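Local coordinates for Lin0012 protein (Listeria innocua, PDB 3K17) that probably phosphorylates phosphomevalonate with ATP, as a GHMP-family kinase of the mevalonate route to isopentenyl diphosphate, at residues T264-E267 with E268-Y271. Residues are numbered along the deposited sequence; the frame is centred on the assembly and turned at random.
Sequences TKDE and ELLY
The ring of Y271 turns one face to the backbone carbonyl of E267, whose O sits 3.1 Å above the ring plane, displaced toward the rim and nearest CD2. E267 O also accepts the backbone N-H of Y271, 3.1 Å from Y271 N, in a nearly straight bond (166°), and takes a weak one from L270 N. The E267 side chain runs beside the tyrosine in the same direction, its carboxylate plane perpendicular to the ring; CG lies anti to the carbonyl carbon and the chain is extended beyond it, which carries E267 OE1 to 3.9 Å from Y271 OH. This hydroxyl is buried and has no hydrogen-bonding partner in the model. One residue earlier, D266 is the N-cap of the helix. With its CG anti to the backbone N (chi1 -171°), D266 OD1 reaches the backbone of the first helical turn and accepts from L269 N at 2.8 Å; the amide meets the carboxylate from above its plane, about 50° out of it. L269 crosses the aspartate at about a right angle, L269 CB 3.2 Å from D266 CG. D266 O accepts the N-H of L270 (L270 N to D266 O 3.0 Å), opening the i to i+4 pattern. The cap follows directly on a Schellman motif, in which K265, with positive phi, ends helix 241-264; its NZ forms a salt bridge with E209. The tight turn thus joins helices 241-264 and 267-288 at a point within the GHMP kinase C-terminal family region: L269 packs back on Q260 and A261 of helix 241-264, while L270 and Y271 of helix 267-288 rest on F325 of strand 321-326.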
loop_
_atom_site.group_PDB
_atom_site.type_symbol
_atom_site.label_atom_id
_atom_site.label_comp_id
_atom_site.label_asym_id
_atom_site.label_seq_id
_atom_site.Cartn_x
_atom_site.Cartn_y
_atom_site.Cartn_z
ATOM N N THR A 264 23.789 -51.358 20.560
ATOM C CA THR A 264 24.385 -52.690 20.551
ATOM C C THR A 264 25.200 -53.037 19.313
ATOM O O THR A 264 25.712 -54.149 19.197
ATOM C CB THR A 264 23.302 -53.768 20.749
ATOM O OG1 THR A 264 22.380 -53.744 19.651
ATOM C CG2 THR A 264 22.543 -53.508 22.036
ATOM N N LYS A 265 25.337 -52.084 18.397
ATOM C CA LYS A 265 26.098 -52.312 17.173
ATOM C C LYS A 265 25.550 -53.520 16.429
ATOM O O LYS A 265 26.303 -54.329 15.901
ATOM C CB LYS A 265 27.575 -52.537 17.499
ATOM C CG LYS A 265 28.192 -51.429 18.331
ATOM C CD LYS A 265 29.681 -51.649 18.540
ATOM C CE LYS A 265 30.269 -50.611 19.492
ATOM N NZ LYS A 265 30.057 -49.206 19.026
ATOM N N ASP A 266 24.228 -53.633 16.397
ATOM C CA ASP A 266 23.566 -54.742 15.722
ATOM C C ASP A 266 23.376 -54.380 14.250
ATOM O O ASP A 266 22.347 -53.825 13.859
ATOM C CB ASP A 266 22.210 -55.004 16.377
ATOM C CG ASP A 266 21.548 -56.272 15.871
ATOM O OD1 ASP A 266 21.635 -56.549 14.655
ATOM O OD2 ASP A 266 20.923 -56.983 16.691
ATOM N N GLU A 267 24.375 -54.704 13.438
ATOM C CA GLU A 267 24.333 -54.402 12.017
ATOM C C GLU A 267 23.084 -54.910 11.298
ATOM O O GLU A 267 22.469 -54.170 10.521
ATOM C CB GLU A 267 25.601 -54.932 11.347
ATOM C CG GLU A 267 26.852 -54.160 11.768
ATOM C CD GLU A 267 28.134 -54.726 11.190
ATOM O OE1 GLU A 267 28.119 -55.189 10.031
ATOM O OE2 GLU A 267 29.165 -54.693 11.891
ATOM N N GLU A 268 22.691 -56.155 11.552
ATOM C CA GLU A 268 21.507 -56.696 10.890
ATOM C C GLU A 268 20.256 -55.922 11.281
ATOM O O GLU A 268 19.365 -55.707 10.458
ATOM C CB GLU A 268 21.316 -58.181 11.226
ATOM C CG GLU A 268 22.339 -59.119 10.585
ATOM C CD GLU A 268 22.375 -59.014 9.066
ATOM O OE1 GLU A 268 21.290 -58.914 8.445
ATOM O OE2 GLU A 268 23.490 -59.041 8.495
ATOM N N LEU A 269 20.185 -55.512 12.541
ATOM C CA LEU A 269 19.033 -54.761 13.027
ATOM C C LEU A 269 19.012 -53.349 12.423
ATOM O O LEU A 269 17.953 -52.725 12.323
ATOM C CB LEU A 269 19.059 -54.686 14.557
ATOM C CG LEU A 269 17.881 -53.964 15.215
ATOM C CD1 LEU A 269 16.574 -54.643 14.824
ATOM C CD2 LEU A 269 18.064 -53.957 16.729
ATOM N N LEU A 270 20.180 -52.848 12.033
ATOM C CA LEU A 270 20.260 -51.528 11.415
ATOM C C LEU A 270 19.680 -51.619 10.005
ATOM O O LEU A 270 18.829 -50.810 9.627
ATOM C CB LEU A 270 21.713 -51.039 11.355
ATOM C CG LEU A 270 21.963 -49.689 10.664
ATOM C CD1 LEU A 270 21.144 -48.581 11.318
ATOM C CD2 LEU A 270 23.439 -49.367 10.723
ATOM N N TYR A 271 20.123 -52.617 9.240
ATOM C CA TYR A 271 19.640 -52.802 7.870
ATOM C C TYR A 271 18.126 -52.960 7.789
ATOM O O TYR A 271 17.461 -52.278 7.009
ATOM C CB TYR A 271 20.296 -54.026 7.215
ATOM C CG TYR A 271 21.806 -53.972 7.149
ATOM C CD1 TYR A 271 22.466 -52.841 6.664
ATOM C CD2 TYR A 271 22.576 -55.054 7.572
ATOM C CE1 TYR A 271 23.865 -52.790 6.605
ATOM C CE2 TYR A 271 23.970 -55.018 7.520
ATOM C CZ TYR A 271 24.608 -53.884 7.039
ATOM O OH TYR A 271 25.982 -53.844 7.002
#